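Local atomic coordinates of putative lipoprotein (PDB entry 4Q1Z), a protein that is of unknown function but, as a putative lipoprotein of a gut Bacteroides, probably sits at the cell envelope as a two-domain, beta-rich DUF4876-family protein. Residues V13-D18 against L96-Q101; T65-A70 against Y79-S84. All coordinates share one frame; numbering follows the deposited sequence.

Contact 1. Residues V13-D18 against L96-Q101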
# COMPACT_ATOMS: atom_id res chain seq x y z
N VAL A 13 -33.84 23.11 0.12
CA VAL A 13 -33.34 22.80 -1.23
C VAL A 13 -33.13 21.29 -1.40
O VAL A 13 -32.41 20.66 -0.62
CB VAL A 13 -32.07 23.63 -1.56
CG1 VAL A 13 -31.24 23.00 -2.68
CG2 VAL A 13 -32.44 25.06 -1.92
N ASP A 14 -33.78 20.73 -2.44
CA ASP A 14 -33.66 19.32 -2.82
C ASP A 14 -32.38 19.14 -3.62
O ASP A 14 -32.15 19.86 -4.59
CB ASP A 14 -34.89 18.86 -3.63
CG ASP A 14 -36.20 18.78 -2.86
OD1 ASP A 14 -36.16 18.53 -1.63
OD2 ASP A 14 -37.27 18.89 -3.50
N VAL A 15 -31.51 18.22 -3.16
CA VAL A 15 -30.22 17.94 -3.79
C VAL A 15 -30.26 16.52 -4.35
O VAL A 15 -30.74 15.62 -3.66
CB VAL A 15 -29.06 18.16 -2.77
CG1 VAL A 15 -27.71 17.84 -3.39
CG2 VAL A 15 -29.07 19.58 -2.22
N TYR A 16 -29.82 16.33 -5.61
CA TYR A 16 -29.76 15.03 -6.29
C TYR A 16 -28.33 14.76 -6.75
O TYR A 16 -27.77 15.55 -7.51
CB TYR A 16 -30.74 14.94 -7.48
CG TYR A 16 -32.13 15.47 -7.20
CD1 TYR A 16 -33.14 14.63 -6.73
CD2 TYR A 16 -32.44 16.81 -7.42
CE1 TYR A 16 -34.42 15.12 -6.47
CE2 TYR A 16 -33.71 17.30 -7.16
CZ TYR A 16 -34.70 16.46 -6.68
OH TYR A 16 -35.97 16.95 -6.44
N LEU A 17 -27.75 13.66 -6.29
CA LEU A 17 -26.39 13.31 -6.62
C LEU A 17 -26.35 12.24 -7.70
O LEU A 17 -26.77 11.09 -7.48
CB LEU A 17 -25.60 12.85 -5.37
CG LEU A 17 -25.73 13.66 -4.08
CD1 LEU A 17 -24.91 13.05 -3.01
CD2 LEU A 17 -25.28 15.08 -4.28
N ASP A 18 -25.84 12.62 -8.88
CA ASP A 18 -25.63 11.73 -10.01
C ASP A 18 -24.26 11.15 -9.80
O ASP A 18 -23.27 11.72 -10.25
CB ASP A 18 -25.79 12.47 -11.36
CG ASP A 18 -25.83 11.60 -12.62
OD1 ASP A 18 -25.59 10.38 -12.51
OD2 ASP A 18 -26.10 12.16 -13.71
N LEU A 96 -31.52 21.00 -6.99
CA LEU A 96 -30.14 21.14 -7.46
C LEU A 96 -29.53 19.77 -7.76
O LEU A 96 -29.65 18.84 -6.94
CB LEU A 96 -29.29 21.89 -6.42
CG LEU A 96 -27.81 22.15 -6.74
CD1 LEU A 96 -27.63 22.98 -8.02
CD2 LEU A 96 -27.12 22.83 -5.59
N ASN A 97 -28.88 19.66 -8.93
CA ASN A 97 -28.25 18.43 -9.40
C ASN A 97 -26.74 18.60 -9.44
O ASN A 97 -26.24 19.55 -10.05
CB ASN A 97 -28.79 18.01 -10.75
CG ASN A 97 -30.28 17.81 -10.77
OD1 ASN A 97 -30.80 16.81 -10.27
ND2 ASN A 97 -31.02 18.77 -11.36
N ILE A 98 -26.03 17.69 -8.75
CA ILE A 98 -24.57 17.63 -8.66
C ILE A 98 -24.09 16.35 -9.28
O ILE A 98 -24.51 15.27 -8.88
CB ILE A 98 -23.99 17.73 -7.21
CG1 ILE A 98 -24.88 18.53 -6.20
CG2 ILE A 98 -22.51 18.14 -7.21
CD1 ILE A 98 -24.84 20.01 -6.30
N GLU A 99 -23.16 16.46 -10.22
CA GLU A 99 -22.51 15.30 -10.81
C GLU A 99 -21.37 14.90 -9.91
O GLU A 99 -20.50 15.72 -9.65
CB GLU A 99 -22.02 15.64 -12.21
CG GLU A 99 -21.62 14.44 -13.03
CD GLU A 99 -21.20 14.89 -14.41
OE1 GLU A 99 -21.97 15.63 -15.06
OE2 GLU A 99 -20.05 14.58 -14.78
N VAL A 100 -21.40 13.67 -9.40
CA VAL A 100 -20.43 13.16 -8.43
C VAL A 100 -19.63 12.03 -9.09
O VAL A 100 -20.18 10.97 -9.40
CB VAL A 100 -21.12 12.70 -7.11
CG1 VAL A 100 -20.12 12.11 -6.13
CG2 VAL A 100 -21.88 13.86 -6.47
N GLN A 101 -18.33 12.26 -9.33
CA GLN A 101 -17.49 11.26 -9.97
C GLN A 101 -16.63 10.56 -8.94
O GLN A 101 -16.35 11.12 -7.88
CB GLN A 101 -16.65 11.89 -11.09
CG GLN A 101 -17.53 12.52 -12.21
CD GLN A 101 -17.13 12.13 -13.62
OE1 GLN A 101 -16.55 11.05 -13.88
NE2 GLN A 101 -17.46 13.00 -14.58
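L96 to V100 and D14 to D18 lie side by side as parallel strands, the one parallel pairing in a seven-stranded mixed beta sheet: the strand nearest the N-terminus is laid beside a strand some eighty residues on. Five backbone hydrogen bonds zip them together. D14 O takes L96 N, L96 O takes Y16 N, Y16 O takes I98 N, I98 O takes D18 N, and D18 O takes V100 N, so the acceptor role passes from one strand to the other. The first four donors arrive close to end-on to their carbonyls, whereas V100 N sits 42° out of the carbonyl plane of D18.

V15, L17, L96 and I98 share one face. L17 gives the packing atom by atom: its CB meets V100 CG2 at 4.0 Å; CG stands anti to the carbonyl carbon (chi1 -45°), on the backbone-N side, and from there CD2 reaches CG1 of I98, also at 4.0 Å. The two side chains run alongside each other, pointing the same way. I98 CG1 is shared, since V15 CG1, from a side chain crossing that of I98 at a slant, also lies 4.0 Å away. V66 of strand 60-72 packs on L17, I98 and V100, adding to this apolar layer.

The opposite face, with Y16, N97, D18 and E99, is exposed. The carboxylates of D18 and E99 do not touch; D18 OD2 and E99 OE1 stay 5.6 Å apart, and with solvent at hand the like charges probably cost little. Y16 and N97 meet at a slant, ring and amide planes 26° apart, and the N97 oxygen does the touching: OD1 lies 3.3 Å from Y16 CD2 and 3.4 Å from Y16 CB.

Contact 2. Residues T65-A70 against Y79-S84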
# COMPACT_ATOMS: atom_id res chain seq x y z
N THR A 65 -20.44 21.76 -2.60
CA THR A 65 -19.43 20.71 -2.78
C THR A 65 -19.85 19.41 -2.11
O THR A 65 -20.41 19.42 -1.00
CB THR A 65 -18.06 21.18 -2.26
OG1 THR A 65 -18.25 21.83 -1.01
CG2 THR A 65 -17.37 22.14 -3.20
N VAL A 66 -19.60 18.29 -2.81
CA VAL A 66 -19.89 16.91 -2.39
C VAL A 66 -18.57 16.18 -2.24
O VAL A 66 -17.72 16.31 -3.12
CB VAL A 66 -20.84 16.17 -3.36
CG1 VAL A 66 -21.16 14.75 -2.87
CG2 VAL A 66 -22.12 16.96 -3.61
N SER A 67 -18.37 15.48 -1.11
CA SER A 67 -17.16 14.70 -0.81
C SER A 67 -17.46 13.59 0.20
O SER A 67 -18.19 13.78 1.18
CB SER A 67 -16.04 15.59 -0.28
OG SER A 67 -14.83 14.86 -0.12
N GLY A 68 -16.88 12.43 -0.06
CA GLY A 68 -17.07 11.24 0.75
C GLY A 68 -16.55 10.01 0.04
O GLY A 68 -15.80 10.13 -0.94
N THR A 69 -16.96 8.84 0.53
CA THR A 69 -16.50 7.55 0.02
C THR A 69 -17.67 6.62 -0.31
O THR A 69 -18.63 6.53 0.45
CB THR A 69 -15.49 6.91 1.04
OG1 THR A 69 -14.26 7.62 0.95
CG2 THR A 69 -15.19 5.44 0.79
N ALA A 70 -17.56 5.93 -1.45
CA ALA A 70 -18.51 4.92 -1.87
C ALA A 70 -17.80 3.58 -1.92
O ALA A 70 -16.64 3.51 -2.34
CB ALA A 70 -19.10 5.27 -3.22
N TYR A 79 -13.13 7.27 -3.74
CA TYR A 79 -13.19 8.62 -3.21
C TYR A 79 -14.06 9.38 -4.20
O TYR A 79 -13.75 9.47 -5.40
CB TYR A 79 -11.80 9.24 -2.99
CG TYR A 79 -11.89 10.66 -2.47
CD1 TYR A 79 -12.51 10.95 -1.25
CD2 TYR A 79 -11.42 11.73 -3.23
CE1 TYR A 79 -12.63 12.26 -0.79
CE2 TYR A 79 -11.53 13.04 -2.77
CZ TYR A 79 -12.15 13.30 -1.57
OH TYR A 79 -12.27 14.60 -1.15
N ILE A 80 -15.24 9.83 -3.74
CA ILE A 80 -16.19 10.48 -4.63
C ILE A 80 -16.20 11.98 -4.36
O ILE A 80 -16.01 12.40 -3.22
CB ILE A 80 -17.58 9.78 -4.55
CG1 ILE A 80 -18.23 9.89 -3.14
CG2 ILE A 80 -17.45 8.31 -5.00
CD1 ILE A 80 -19.63 9.31 -2.99
N ASN A 81 -16.34 12.78 -5.42
CA ASN A 81 -16.29 14.23 -5.34
C ASN A 81 -17.14 14.89 -6.42
O ASN A 81 -17.28 14.35 -7.51
CB ASN A 81 -14.83 14.73 -5.45
CG ASN A 81 -14.45 15.78 -4.42
OD1 ASN A 81 -15.11 16.81 -4.26
ND2 ASN A 81 -13.34 15.55 -3.72
N GLY A 82 -17.68 16.05 -6.12
CA GLY A 82 -18.50 16.82 -7.03
C GLY A 82 -18.73 18.22 -6.54
O GLY A 82 -18.49 18.51 -5.37
N ASN A 83 -19.15 19.11 -7.43
CA ASN A 83 -19.48 20.49 -7.07
C ASN A 83 -20.43 21.13 -8.07
O ASN A 83 -20.60 20.64 -9.18
CB ASN A 83 -18.23 21.37 -6.87
CG ASN A 83 -17.35 21.53 -8.06
OD1 ASN A 83 -17.64 22.29 -8.98
ND2 ASN A 83 -16.20 20.88 -8.01
N SER A 84 -21.07 22.20 -7.63
CA SER A 84 -21.97 23.06 -8.36
C SER A 84 -21.58 24.46 -7.95
O SER A 84 -21.75 24.82 -6.78
CB SER A 84 -23.43 22.73 -8.04
OG SER A 84 -24.23 22.65 -9.21
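With chi1 at 178° the Y79 ring swings away from its own backbone N, and S67 OG takes the same position (chi1 -174°), which brings the phenol and the hydroxyl together over one face of a beta hairpin. Y79 OH donates to S67 OG at 2.8 Å. On its way there the ring passes obliquely by the backbone, CD1 lying 3.4 Å from G68 O. E362 OE1 also bonds S67 OG, and the backbone nitrogen of E361 bonds Y79 OH. A phenylalanine here would lack the hydroxyl, and would probably leave the E361 N-H and the S67 hydroxyl without this partner.

Beneath, the antiparallel strands pair V66 with G82 and G68 with I80 through two backbone bonds each, V66 N to G82 O being nearly straight at 176°. On the other face, I80 CG1 lies 3.3 Å from G68 O, where glycine presents no side chain, and I80 CG2 meets A70 CB at 3.9 Å. Since Y79 OH donates to S67 OG, the serine hydroxyl is left to donate in turn, probably to the E362 carboxylate; both buried oxygens are thus satisfied, and the hairpin is tied to a distant part of the chain.

In the fold
Both contacts belong to the same seven-stranded sheet, their centres about 10 Å apart. Contact 2 is nested in the loop that contact 1 closes, and strands 77-89 and 95-105, one from each, are neighbours: Q101 N probably bonds N81 O, and I98 CD1 packs on S84 CB. The pairings differ in sense and in reach, a local antiparallel hairpin in contact 2 against a parallel match between strands far apart in sequence in contact 1. Contact 2 is largely buried, and its hydroxyls find partners in the 361-362 region; contact 1 is partly buried, with an apolar face inward and a polar face outward. V66 of contact 2 belongs to the apolar side of contact 1.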